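Local coordinates for protein pyroglutamyl-peptidase I (Fervidobacterium islandicum, PDB 6LTQ) that hydrolyses the bond that links an N-terminal pyroglutamyl residue to the rest of a peptide, probably as a cysteine peptidase, at residues Val30-Arg35 and Pro185-Thr190; Met34-Arg39 and Glu204-Ala209; Ile77-Gly82 and Leu177-Pro182; Arg91-Ala96 and Phe146-Ala151. All coordinates share one frame; numbering follows the deposited sequence.

Contact 1. Residues Val30-Arg35 and Pro185-Thr190; sequences VNPSMR and PEQVAT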
loop_
_atom_site.group_PDB
_atom_site.type_symbol
_atom_site.label_atom_id
_atom_site.label_comp_id
_atom_site.label_asym_id
_atom_site.label_seq_id
_atom_site.Cartn_x
_atom_site.Cartn_y
_atom_site.Cartn_z
ATOM N N VAL D 30 -2.401 7.744 -23.269
ATOM C CA VAL D 30 -0.968 7.939 -23.413
ATOM C C VAL D 30 -0.256 6.776 -22.724
ATOM O O VAL D 30 -0.840 6.040 -21.927
ATOM C CB VAL D 30 -0.508 9.294 -22.819
ATOM C CG1 VAL D 30 -0.500 9.247 -21.299
ATOM C CG2 VAL D 30 0.847 9.658 -23.320
ATOM N N ASN D 31 1.008 6.614 -23.059
ATOM C CA ASN D 31 1.877 5.644 -22.406
ATOM C C ASN D 31 3.215 6.324 -22.154
ATOM O O ASN D 31 3.850 6.810 -23.101
ATOM C CB ASN D 31 2.040 4.391 -23.273
ATOM C CG ASN D 31 2.778 3.263 -22.550
ATOM O OD1 ASN D 31 3.742 3.505 -21.810
ATOM N ND2 ASN D 31 2.354 2.021 -22.800
ATOM N N PRO D 32 3.673 6.400 -20.894
ATOM C CA PRO D 32 4.953 7.080 -20.634
ATOM C C PRO D 32 6.125 6.510 -21.417
ATOM O O PRO D 32 7.038 7.265 -21.772
ATOM C CB PRO D 32 5.149 6.900 -19.113
ATOM C CG PRO D 32 4.336 5.685 -18.771
ATOM C CD PRO D 32 3.127 5.766 -19.676
ATOM N N SER D 33 6.170 5.195 -21.644
ATOM C CA SER D 33 7.261 4.637 -22.445
ATOM C C SER D 33 7.268 5.224 -23.859
ATOM O O SER D 33 8.326 5.595 -24.375
ATOM C CB SER D 33 7.205 3.108 -22.470
ATOM O OG SER D 33 6.013 2.604 -23.036
ATOM N N MET D 34 6.102 5.292 -24.503
ATOM C CA MET D 34 6.031 5.871 -25.849
ATOM C C MET D 34 6.461 7.339 -25.842
ATOM O O MET D 34 7.253 7.769 -26.691
ATOM C CB MET D 34 4.604 5.720 -26.393
ATOM C CG MET D 34 4.335 6.223 -27.856
ATOM S SD MET D 34 2.643 5.769 -28.289
ATOM C CE MET D 34 2.424 6.756 -29.774
ATOM N N ARG D 35 5.988 8.120 -24.861
ATOM C CA ARG D 35 6.348 9.541 -24.829
ATOM C C ARG D 35 7.846 9.751 -24.641
ATOM O O ARG D 35 8.433 10.624 -25.290
ATOM C CB ARG D 35 5.594 10.268 -23.718
ATOM C CG ARG D 35 4.107 10.229 -23.872
ATOM C CD ARG D 35 3.619 11.358 -24.754
ATOM N NE ARG D 35 4.047 12.659 -24.257
ATOM C CZ ARG D 35 3.311 13.429 -23.463
ATOM N NH1 ARG D 35 3.777 14.605 -23.061
ATOM N NH2 ARG D 35 2.110 13.020 -23.069
ATOM N N PRO D 185 1.684 12.082 -14.271
ATOM C CA PRO D 185 0.663 12.756 -13.449
ATOM C C PRO D 185 -0.664 12.935 -14.178
ATOM O O PRO D 185 -1.732 12.746 -13.572
ATOM C CB PRO D 185 1.322 14.092 -13.101
ATOM C CG PRO D 185 2.799 13.815 -13.190
ATOM C CD PRO D 185 2.954 12.822 -14.322
ATOM N N GLU D 186 -0.638 13.218 -15.486
ATOM C CA GLU D 186 -1.906 13.385 -16.202
ATOM C C GLU D 186 -2.739 12.104 -16.220
ATOM O O GLU D 186 -3.976 12.169 -16.282
ATOM C CB GLU D 186 -1.639 13.865 -17.623
ATOM C CG GLU D 186 -0.873 12.868 -18.450
ATOM C CD GLU D 186 -0.242 13.507 -19.659
ATOM O OE1 GLU D 186 -0.841 13.409 -20.755
ATOM O OE2 GLU D 186 0.843 14.113 -19.506
ATOM N N GLN D 187 -2.093 10.932 -16.151
ATOM C CA GLN D 187 -2.837 9.672 -16.119
ATOM C C GLN D 187 -3.495 9.433 -14.767
ATOM O O GLN D 187 -4.509 8.730 -14.692
ATOM C CB GLN D 187 -1.923 8.482 -16.441
ATOM C CG GLN D 187 -1.295 8.551 -17.839
ATOM C CD GLN D 187 -0.337 7.406 -18.116
ATOM O OE1 GLN D 187 0.833 7.461 -17.735
ATOM N NE2 GLN D 187 -0.833 6.357 -18.794
ATOM N N VAL D 188 -2.909 9.951 -13.687
ATOM C CA VAL D 188 -3.554 9.789 -12.384
ATOM C C VAL D 188 -4.623 10.849 -12.200
ATOM O O VAL D 188 -5.644 10.604 -11.546
ATOM C CB VAL D 188 -2.514 9.829 -11.250
ATOM C CG1 VAL D 188 -3.189 9.840 -9.851
ATOM C CG2 VAL D 188 -1.561 8.625 -11.371
ATOM N N ALA D 189 -4.422 12.026 -12.787
ATOM C CA ALA D 189 -5.373 13.118 -12.595
ATOM C C ALA D 189 -6.781 12.772 -13.092
ATOM O O ALA D 189 -7.753 13.371 -12.617
ATOM C CB ALA D 189 -4.837 14.373 -13.272
ATOM N N THR D 190 -6.914 11.813 -14.010
ATOM C CA THR D 190 -8.209 11.391 -14.554
ATOM C C THR D 190 -8.875 10.250 -13.785
ATOM O O THR D 190 -9.978 9.836 -14.157
ATOM C CB THR D 190 -8.056 10.990 -16.022
ATOM O OG1 THR D 190 -7.217 9.834 -16.117
ATOM C CG2 THR D 190 -7.428 12.124 -16.807
#

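Contact 2. Residues Met34-Arg39 and Glu204-Ala209; sequences MRIVKR and ELQTKA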
loop_
_atom_site.group_PDB
_atom_site.type_symbol
_atom_site.label_atom_id
_atom_site.label_comp_id
_atom_site.label_asym_id
_atom_site.label_seq_id
_atom_site.Cartn_x
_atom_site.Cartn_y
_atom_site.Cartn_z
ATOM N N MET D 34 6.102 5.292 -24.503
ATOM C CA MET D 34 6.031 5.871 -25.849
ATOM C C MET D 34 6.461 7.339 -25.842
ATOM O O MET D 34 7.253 7.769 -26.691
ATOM C CB MET D 34 4.604 5.720 -26.393
ATOM C CG MET D 34 4.335 6.223 -27.856
ATOM S SD MET D 34 2.643 5.769 -28.289
ATOM C CE MET D 34 2.424 6.756 -29.774
ATOM N N ARG D 35 5.988 8.120 -24.861
ATOM C CA ARG D 35 6.348 9.541 -24.829
ATOM C C ARG D 35 7.846 9.751 -24.641
ATOM O O ARG D 35 8.433 10.624 -25.290
ATOM C CB ARG D 35 5.594 10.268 -23.718
ATOM C CG ARG D 35 4.107 10.229 -23.872
ATOM C CD ARG D 35 3.619 11.358 -24.754
ATOM N NE ARG D 35 4.047 12.659 -24.257
ATOM C CZ ARG D 35 3.311 13.429 -23.463
ATOM N NH1 ARG D 35 3.777 14.605 -23.061
ATOM N NH2 ARG D 35 2.110 13.020 -23.069
ATOM N N ILE D 36 8.486 8.974 -23.755
ATOM C CA ILE D 36 9.930 9.120 -23.546
ATOM C C ILE D 36 10.694 8.765 -24.814
ATOM O O ILE D 36 11.694 9.411 -25.161
ATOM C CB ILE D 36 10.419 8.251 -22.370
ATOM C CG1 ILE D 36 9.826 8.700 -21.038
ATOM C CG2 ILE D 36 11.962 8.260 -22.284
ATOM C CD1 ILE D 36 10.247 7.764 -19.891
ATOM N N VAL D 37 10.277 7.689 -25.486
ATOM C CA VAL D 37 10.968 7.274 -26.700
ATOM C C VAL D 37 10.872 8.380 -27.754
ATOM O O VAL D 37 11.872 8.741 -28.389
ATOM C CB VAL D 37 10.392 5.942 -27.215
ATOM C CG1 VAL D 37 10.894 5.668 -28.646
ATOM C CG2 VAL D 37 10.789 4.775 -26.296
ATOM N N LYS D 38 9.677 8.958 -27.910
ATOM C CA LYS D 38 9.498 10.077 -28.839
ATOM C C LYS D 38 10.366 11.254 -28.432
ATOM O O LYS D 38 10.983 11.904 -29.281
ATOM C CB LYS D 38 8.027 10.506 -28.896
ATOM C CG LYS D 38 7.069 9.475 -29.495
ATOM C CD LYS D 38 5.628 10.030 -29.550
ATOM C CE LYS D 38 5.195 10.664 -28.212
ATOM N NZ LYS D 38 3.730 10.952 -28.118
ATOM N N ARG D 39 10.419 11.558 -27.137
ATOM C CA ARG D 39 11.232 12.684 -26.691
ATOM C C ARG D 39 12.715 12.466 -26.985
ATOM O O ARG D 39 13.413 13.396 -27.396
ATOM C CB ARG D 39 11.004 12.944 -25.204
ATOM C CG ARG D 39 11.745 14.155 -24.702
ATOM C CD ARG D 39 11.110 14.685 -23.438
ATOM N NE ARG D 39 9.869 15.400 -23.711
ATOM C CZ ARG D 39 9.212 16.103 -22.796
ATOM N NH1 ARG D 39 9.684 16.178 -21.555
ATOM N NH2 ARG D 39 8.086 16.726 -23.114
ATOM N N GLU D 204 9.237 14.840 -17.412
ATOM C CA GLU D 204 10.579 15.405 -17.385
ATOM C C GLU D 204 11.532 14.553 -16.547
ATOM O O GLU D 204 12.650 14.236 -16.978
ATOM C CB GLU D 204 10.526 16.853 -16.879
ATOM C CG GLU D 204 9.488 17.741 -17.620
ATOM C CD GLU D 204 8.069 17.666 -17.027
ATOM O OE1 GLU D 204 7.807 18.332 -15.995
ATOM O OE2 GLU D 204 7.196 16.977 -17.599
ATOM N N LEU D 205 11.088 14.130 -15.364
ATOM C CA LEU D 205 11.964 13.332 -14.506
ATOM C C LEU D 205 12.156 11.921 -15.059
ATOM O O LEU D 205 13.274 11.386 -15.026
ATOM C CB LEU D 205 11.409 13.291 -13.074
ATOM C CG LEU D 205 12.336 12.644 -12.036
ATOM C CD1 LEU D 205 13.706 13.340 -11.967
ATOM C CD2 LEU D 205 11.660 12.598 -10.646
ATOM N N GLN D 206 11.094 11.305 -15.591
ATOM C CA GLN D 206 11.252 9.984 -16.205
ATOM C C GLN D 206 12.211 10.042 -17.392
ATOM O O GLN D 206 13.039 9.143 -17.586
ATOM C CB GLN D 206 9.905 9.432 -16.675
ATOM C CG GLN D 206 8.880 9.210 -15.589
ATOM C CD GLN D 206 7.783 8.304 -16.056
ATOM O OE1 GLN D 206 8.004 7.429 -16.902
ATOM N NE2 GLN D 206 6.587 8.502 -15.526
ATOM N N THR D 207 12.097 11.089 -18.211
ATOM C CA THR D 207 13.003 11.240 -19.345
ATOM C C THR D 207 14.435 11.425 -18.869
ATOM O O THR D 207 15.370 10.827 -19.421
ATOM C CB THR D 207 12.547 12.409 -20.215
ATOM O OG1 THR D 207 11.212 12.154 -20.671
ATOM C CG2 THR D 207 13.456 12.570 -21.422
ATOM N N LYS D 208 14.626 12.226 -17.824
ATOM C CA LYS D 208 15.960 12.386 -17.269
ATOM C C LYS D 208 16.520 11.044 -16.800
ATOM O O LYS D 208 17.709 10.747 -17.006
ATOM C CB LYS D 208 15.934 13.410 -16.129
ATOM C CG LYS D 208 17.269 13.567 -15.422
ATOM C CD LYS D 208 17.237 14.658 -14.341
ATOM C CE LYS D 208 18.573 14.769 -13.612
ATOM N NZ LYS D 208 18.594 15.849 -12.571
ATOM N N ALA D 209 15.680 10.202 -16.190
ATOM C CA ALA D 209 16.179 8.920 -15.706
ATOM C C ALA D 209 16.683 8.056 -16.859
ATOM O O ALA D 209 17.790 7.508 -16.806
ATOM C CB ALA D 209 15.088 8.191 -14.923
#

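Contact 3. Residues Ile77-Gly82 and Leu177-Pro182; sequences IALHLG and LFVHLP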
loop_
_atom_site.group_PDB
_atom_site.type_symbol
_atom_site.label_atom_id
_atom_site.label_comp_id
_atom_site.label_asym_id
_atom_site.label_seq_id
_atom_site.Cartn_x
_atom_site.Cartn_y
_atom_site.Cartn_z
ATOM N N ILE D 77 22.465 -3.508 -27.321
ATOM C CA ILE D 77 21.753 -3.458 -26.038
ATOM C C ILE D 77 20.321 -3.039 -26.292
ATOM O O ILE D 77 20.070 -2.006 -26.926
ATOM C CB ILE D 77 22.394 -2.480 -25.043
ATOM C CG1 ILE D 77 23.911 -2.597 -25.067
ATOM C CG2 ILE D 77 21.836 -2.718 -23.624
ATOM C CD1 ILE D 77 24.590 -1.418 -24.443
ATOM N N ALA D 78 19.385 -3.795 -25.740
ATOM C CA ALA D 78 17.979 -3.443 -25.795
ATOM C C ALA D 78 17.627 -2.821 -24.452
ATOM O O ALA D 78 17.907 -3.410 -23.403
ATOM C CB ALA D 78 17.116 -4.669 -26.082
ATOM N N LEU D 79 17.097 -1.608 -24.484
ATOM C CA LEU D 79 16.602 -0.926 -23.291
ATOM C C LEU D 79 15.104 -0.818 -23.511
ATOM O O LEU D 79 14.636 0.050 -24.257
ATOM C CB LEU D 79 17.267 0.436 -23.108
ATOM C CG LEU D 79 16.923 1.265 -21.862
ATOM C CD1 LEU D 79 17.080 0.421 -20.604
ATOM C CD2 LEU D 79 17.805 2.529 -21.774
ATOM N N HIS D 80 14.352 -1.734 -22.905
ATOM C CA HIS D 80 12.915 -1.776 -23.086
ATOM C C HIS D 80 12.243 -0.947 -21.999
ATOM O O HIS D 80 12.506 -1.152 -20.805
ATOM C CB HIS D 80 12.389 -3.208 -23.020
ATOM C CG HIS D 80 12.901 -4.099 -24.102
ATOM N ND1 HIS D 80 12.677 -3.853 -25.444
ATOM C CD2 HIS D 80 13.609 -5.249 -24.039
ATOM C CE1 HIS D 80 13.236 -4.817 -26.158
ATOM N NE2 HIS D 80 13.807 -5.676 -25.329
ATOM N N LEU D 81 11.368 -0.035 -22.412
ATOM C CA LEU D 81 10.586 0.771 -21.486
ATOM C C LEU D 81 9.136 0.327 -21.493
ATOM O O LEU D 81 8.588 -0.032 -22.540
ATOM C CB LEU D 81 10.649 2.264 -21.829
ATOM C CG LEU D 81 12.024 2.897 -22.008
ATOM C CD1 LEU D 81 11.870 4.405 -22.301
ATOM C CD2 LEU D 81 12.948 2.643 -20.796
ATOM N N GLY D 82 8.502 0.386 -20.327
ATOM C CA GLY D 82 7.097 0.055 -20.245
ATOM C C GLY D 82 6.442 0.779 -19.089
ATOM O O GLY D 82 7.113 1.261 -18.169
ATOM N N LEU D 177 17.787 -4.928 -20.842
ATOM C CA LEU D 177 17.279 -4.440 -19.563
ATOM C C LEU D 177 15.873 -3.896 -19.791
ATOM O O LEU D 177 15.613 -3.239 -20.809
ATOM C CB LEU D 177 18.200 -3.356 -18.973
ATOM C CG LEU D 177 17.795 -2.676 -17.652
ATOM C CD1 LEU D 177 17.735 -3.679 -16.475
ATOM C CD2 LEU D 177 18.727 -1.536 -17.321
ATOM N N PHE D 178 14.954 -4.177 -18.861
ATOM C CA PHE D 178 13.608 -3.623 -18.928
ATOM C C PHE D 178 13.429 -2.618 -17.795
ATOM O O PHE D 178 13.782 -2.904 -16.647
ATOM C CB PHE D 178 12.527 -4.705 -18.850
ATOM C CG PHE D 178 11.195 -4.215 -19.310
ATOM C CD1 PHE D 178 10.429 -3.370 -18.505
ATOM C CD2 PHE D 178 10.734 -4.519 -20.577
ATOM C CE1 PHE D 178 9.222 -2.858 -18.952
ATOM C CE2 PHE D 178 9.528 -4.016 -21.025
ATOM C CZ PHE D 178 8.774 -3.182 -20.219
ATOM N N VAL D 179 12.895 -1.445 -18.118
ATOM C CA VAL D 179 12.672 -0.372 -17.143
ATOM C C VAL D 179 11.175 -0.090 -17.123
ATOM O O VAL D 179 10.600 0.315 -18.142
ATOM C CB VAL D 179 13.477 0.893 -17.469
ATOM C CG1 VAL D 179 13.244 1.955 -16.385
ATOM C CG2 VAL D 179 14.968 0.571 -17.561
ATOM N N HIS D 180 10.518 -0.443 -16.020
ATOM C CA HIS D 180 9.144 -0.045 -15.788
ATOM C C HIS D 180 9.066 1.374 -15.245
ATOM O O HIS D 180 9.911 1.812 -14.459
ATOM C CB HIS D 180 8.449 -1.015 -14.838
ATOM C CG HIS D 180 7.668 -2.083 -15.545
ATOM N ND1 HIS D 180 7.760 -3.416 -15.215
ATOM C CD2 HIS D 180 6.807 -2.015 -16.593
ATOM C CE1 HIS D 180 6.962 -4.122 -15.998
ATOM N NE2 HIS D 180 6.380 -3.298 -16.852
ATOM N N LEU D 181 7.992 2.068 -15.627
ATOM C CA LEU D 181 7.831 3.491 -15.396
ATOM C C LEU D 181 6.517 3.792 -14.679
ATOM O O LEU D 181 5.482 3.163 -14.967
ATOM C CB LEU D 181 7.843 4.270 -16.730
ATOM C CG LEU D 181 9.070 4.049 -17.603
ATOM C CD1 LEU D 181 8.752 4.544 -19.042
ATOM C CD2 LEU D 181 10.275 4.771 -17.007
ATOM N N PRO D 182 6.534 4.773 -13.774
ATOM C CA PRO D 182 5.286 5.222 -13.143
ATOM C C PRO D 182 4.317 5.793 -14.166
ATOM O O PRO D 182 4.699 6.186 -15.267
ATOM C CB PRO D 182 5.749 6.330 -12.172
ATOM C CG PRO D 182 7.212 6.025 -11.887
ATOM C CD PRO D 182 7.731 5.430 -13.206
#

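Contact 4. Residues Arg91-Ala96 and Phe146-Ala151; sequences RLERVA and FVSYTA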
loop_
_atom_site.group_PDB
_atom_site.type_symbol
_atom_site.label_atom_id
_atom_site.label_comp_id
_atom_site.label_asym_id
_atom_site.label_seq_id
_atom_site.Cartn_x
_atom_site.Cartn_y
_atom_site.Cartn_z
ATOM N N ARG D 91 11.534 1.598 -12.004
ATOM C CA ARG D 91 11.450 0.204 -11.579
ATOM C C ARG D 91 12.279 -0.662 -12.532
ATOM O O ARG D 91 11.824 -1.035 -13.622
ATOM C CB ARG D 91 9.992 -0.227 -11.515
ATOM C CG ARG D 91 9.770 -1.671 -11.147
ATOM C CD ARG D 91 8.298 -1.917 -10.874
ATOM N NE ARG D 91 7.892 -3.274 -11.222
ATOM C CZ ARG D 91 6.689 -3.774 -10.961
ATOM N NH1 ARG D 91 6.398 -5.018 -11.330
ATOM N NH2 ARG D 91 5.781 -3.033 -10.318
ATOM N N LEU D 92 13.493 -0.974 -12.107
ATOM C CA LEU D 92 14.431 -1.737 -12.918
ATOM C C LEU D 92 14.151 -3.224 -12.746
ATOM O O LEU D 92 14.243 -3.760 -11.632
ATOM C CB LEU D 92 15.864 -1.398 -12.506
ATOM C CG LEU D 92 16.066 0.116 -12.463
ATOM C CD1 LEU D 92 17.245 0.458 -11.609
ATOM C CD2 LEU D 92 16.260 0.690 -13.885
ATOM N N GLU D 93 13.818 -3.891 -13.846
ATOM C CA GLU D 93 13.375 -5.282 -13.802
ATOM C C GLU D 93 14.550 -6.229 -14.017
ATOM O O GLU D 93 15.236 -6.169 -15.043
ATOM C CB GLU D 93 12.290 -5.518 -14.850
ATOM C CG GLU D 93 11.035 -4.685 -14.619
ATOM C CD GLU D 93 10.218 -5.125 -13.400
ATOM O OE1 GLU D 93 10.608 -6.097 -12.702
ATOM O OE2 GLU D 93 9.147 -4.516 -13.169
ATOM N N ARG D 94 14.760 -7.131 -13.062
ATOM C CA ARG D 94 15.883 -8.044 -13.149
ATOM C C ARG D 94 15.525 -9.381 -13.772
ATOM O O ARG D 94 16.435 -10.093 -14.224
ATOM C CB ARG D 94 16.466 -8.282 -11.745
ATOM C CG ARG D 94 17.841 -8.906 -11.738
ATOM C CD ARG D 94 18.494 -8.809 -10.396
ATOM N NE ARG D 94 19.916 -9.150 -10.473
ATOM C CZ ARG D 94 20.777 -9.025 -9.470
ATOM N NH1 ARG D 94 20.373 -8.567 -8.289
ATOM N NH2 ARG D 94 22.055 -9.347 -9.654
ATOM N N VAL D 95 14.245 -9.764 -13.766
ATOM C CA VAL D 95 13.822 -11.131 -14.078
ATOM C C VAL D 95 12.760 -11.099 -15.163
ATOM O O VAL D 95 11.768 -10.368 -15.041
ATOM C CB VAL D 95 13.248 -11.850 -12.839
ATOM C CG1 VAL D 95 12.694 -13.231 -13.223
ATOM C CG2 VAL D 95 14.291 -11.966 -11.756
ATOM N N ALA D 96 12.936 -11.932 -16.197
ATOM C CA ALA D 96 11.905 -12.168 -17.200
ATOM C C ALA D 96 11.555 -13.646 -17.181
ATOM O O ALA D 96 12.450 -14.490 -17.207
ATOM C CB ALA D 96 12.384 -11.744 -18.604
ATOM N N PHE D 146 14.503 1.551 -8.021
ATOM C CA PHE D 146 14.695 0.337 -7.243
ATOM C C PHE D 146 14.673 -0.860 -8.179
ATOM O O PHE D 146 14.254 -0.773 -9.340
ATOM C CB PHE D 146 13.621 0.202 -6.141
ATOM C CG PHE D 146 12.215 0.431 -6.632
ATOM C CD1 PHE D 146 11.465 -0.614 -7.155
ATOM C CD2 PHE D 146 11.652 1.704 -6.578
ATOM C CE1 PHE D 146 10.151 -0.406 -7.599
ATOM C CE2 PHE D 146 10.342 1.929 -7.055
ATOM C CZ PHE D 146 9.598 0.878 -7.551
ATOM N N VAL D 147 15.108 -1.993 -7.654
ATOM C CA VAL D 147 15.179 -3.221 -8.430
ATOM C C VAL D 147 13.953 -4.066 -8.131
ATOM O O VAL D 147 13.602 -4.290 -6.961
ATOM C CB VAL D 147 16.475 -3.993 -8.126
ATOM C CG1 VAL D 147 16.469 -5.343 -8.847
ATOM C CG2 VAL D 147 17.688 -3.152 -8.543
ATOM N N SER D 148 13.321 -4.561 -9.187
ATOM C CA SER D 148 12.138 -5.398 -9.110
ATOM C C SER D 148 12.475 -6.789 -9.625
ATOM O O SER D 148 13.341 -6.953 -10.495
ATOM C CB SER D 148 10.989 -4.791 -9.943
ATOM O OG SER D 148 9.966 -5.747 -10.209
ATOM N N TYR D 149 11.788 -7.798 -9.086
ATOM C CA TYR D 149 12.026 -9.182 -9.481
ATOM C C TYR D 149 10.833 -9.814 -10.172
ATOM O O TYR D 149 10.855 -11.019 -10.444
ATOM C CB TYR D 149 12.453 -10.019 -8.263
ATOM C CG TYR D 149 13.836 -9.637 -7.844
ATOM C CD1 TYR D 149 14.075 -8.480 -7.115
ATOM C CD2 TYR D 149 14.927 -10.414 -8.228
ATOM C CE1 TYR D 149 15.406 -8.114 -6.761
ATOM C CE2 TYR D 149 16.205 -10.069 -7.894
ATOM C CZ TYR D 149 16.447 -8.927 -7.166
ATOM O OH TYR D 149 17.750 -8.607 -6.843
ATOM N N THR D 150 9.791 -9.044 -10.475
ATOM C CA THR D 150 8.753 -9.535 -11.366
ATOM C C THR D 150 8.291 -8.383 -12.242
ATOM O O THR D 150 7.914 -7.316 -11.739
ATOM C CB THR D 150 7.569 -10.154 -10.605
ATOM O OG1 THR D 150 6.506 -10.382 -11.536
ATOM C CG2 THR D 150 7.062 -9.243 -9.502
ATOM N N ALA D 151 8.348 -8.598 -13.556
ATOM C CA ALA D 151 7.864 -7.631 -14.533
ATOM C C ALA D 151 6.454 -7.963 -14.999
ATOM O O ALA D 151 6.011 -7.491 -16.057
ATOM C CB ALA D 151 8.839 -7.559 -15.715
HETATM O O HOH W 1 9.177 -11.019 -14.783
#

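Contact 1. Residues Val30-Arg35 and Pro185-Thr190
The capped N-terminus of helix 32-40 is the element in play here: V30, P32 and R35 around that helix start receive E186 and Q187 from the short helix 185-189. Q187 makes the main contact. Its CG sits beside the backbone N (chi1 -61°) and the chain beyond runs extended, which carries the amide across V30 at about a right angle, with CG 3.6 Å from V30 CG1. The amide end then reaches the proline, Q187 OE1 coming within 3.5 Å of P32 CD. Although Q187 NE2 approaches V30 O, the angle is poor for a bond; NE2 donates instead to Q83 and E28, while OE1 accepts from the backbone N of L184, so the amide is fixed at both ends. The charged partners meet more loosely. R35 NH2 lies 3.8 Å from E186 OE1, a long salt bridge in which the carboxylate oxygen stands at the guanidinium edge and the two planes are 65° apart. At the helix start, N31 acts as the N-cap: its OD1 accepts from S33 N at 3.0 Å and from S33 OG at 2.7 Å, both arriving from the same face of the amide. Around the pair, P32 rests on Q83 of strand 77-83 and on Q206 of helix 203-215, R35 touches L203 of that helix, and K142 of a second subunit packs on E186.

Contact 2. Residues Met34-Arg39 and Glu204-Ala209
The R39 guanidinium meets E204 at its edge, with NH1 4.2 Å from E204 CG close to the guanidinium plane, while T207 OG1 approaches the same group obliquely. The charges themselves stay apart: R39 NH1 and E204 OE2 are 4.7 Å from each other, so any attraction is probably modest at this exposed margin. Aliphatic contact does more. With CG anti to the backbone N (chi1 -176°), R39 extends toward the second helix, crosses T207 at about a right angle and sets its CD 3.7 Å from T207 CG2. Deeper in, I36 and T207 slide past each other in opposite directions, I36 CG1 lying 3.7 Å from T207 OG1. That hydroxyl is held by L203 O, one turn back in its own helix, and so presents a satisfied group to its apolar neighbour. The tip of I36 goes further and crosses Q206, its CD1 3.6 Å from Q206 CB. The Q206 amide is unevenly served: NE2 binds M201 O and P182 O, whereas OE1 is buried without a polar partner, 3.8 Å from I36 CD1. The short helical segments cross at -64° with their axes 9.9 Å apart, and I36 also touches L181 and L81 of the sheet. Two helices crossing on one face of the central sheet, with I36 filling the angle between them, form part of the alpha/beta/alpha sandwich of this family.

Contact 3. Residues Ile77-Gly82 and Leu177-Pro182
H80 and F178, on neighbouring parallel strands, cross at about a right angle, with H80 CB only 3.2 Å from F178 CD2. The ring of F178 leans back over strand 77-82 because its CG is anti to the backbone N (chi1 -163°). H80 O thereby stands over one face of the ring, toward its rim, 3.6 Å from the plane, and CZ settles 3.6 Å from the N of G82, where no side chain intervenes. F178 CE1 sits 3.4 Å above one face of the H180 ring, toward its rim. H180 is fixed at both nitrogens, ND1 by E93 and NE2 by the cysteinesulfonic acid at position 156; H80 likewise by T20 and S163. On the opposite face the contacts are aliphatic: L81 lies alongside V179, pointing the same way, while L79 CD1 meets V179 CG2 at 3.7 Å. Main-chain bonds tie the strands, among them V179 N to H80 O (2.7 Å, 168°); the last, L181 N to G82 O, is weak because bent. This is a parallel pair in the central mixed sheet of an alpha/beta/alpha sandwich, and the environment of H180 is consistent with the Cys-His-Glu catalytic triad of pyroglutamyl peptidases.

Contact 4. Residues Arg91-Ala96 and Phe146-Ala151
E93 and S148 meet through a short hydrogen bond, S148 OG donating to E93 OE1 at 2.6 Å on the syn side of the carboxylate, though tilted well out of its plane. The second oxygen is busier: E93 OE2 accepts from R91 NE at 2.6 Å, also syn and tilted, in a salt bridge along the same strand, and from H180 ND1, with R91 NH1 adding a weak bond. A bend at chi2 (-70°) turns the E93 carboxylate back toward S148 and A151. R91 reaches past S148, its CG anti to the backbone N (chi1 177°), and spends NH1 on T150 O at 2.8 Å, in the carbonyl plane; NH2 goes to S87 OG. This arginine therefore stands between two acceptors, E93 and T150 O, that approach each other closely. S148 OG also receives T150 N in a weak bond of 3.3 Å, which ties the loop after the strand to the serine. Main-chain needs are met by the parallel ladder, S148 N to L92 O (2.7 Å, 173°) being its straightest rung, and by R94 N to S148 O where strand 90-97 is interrupted. A water accepts from A151 N at 2.8 Å and lies within hydrogen-bonding distance of V95 O. R94 lies alongside Y149, NH1 donating to Y149 OH at 3.0 Å, while its NH2 forms a salt bridge with D114 of a third subunit. Such a network would hold the E93 carboxylate in a fixed orientation toward H180, consistent with the acidic member of this family's Cys-His-Glu triad.

In the fold
The four contacts differ in chemistry with their place in the fold. Contact 3, close to the centre of the chain and wholly buried, joins strands by backbone bonds and tight packing. Contact 4 extends the same sheet through strand 90-97 and adds a charged, side-chain-rich network to its packing; H180 with E93 couples the two at the probable active site. Contacts 1 and 2 share helix 32-40, against the face of the sheet that carries L79 and L81. Contact 2 is buried apart from its charged margin, while contact 1, farthest from the centre, is partly exposed and more polar. Contacts 1 and 4 both reach other subunits, contact 1 by packing and contact 4 through a salt bridge. Q206 links contact 2 to P182 in contact 3.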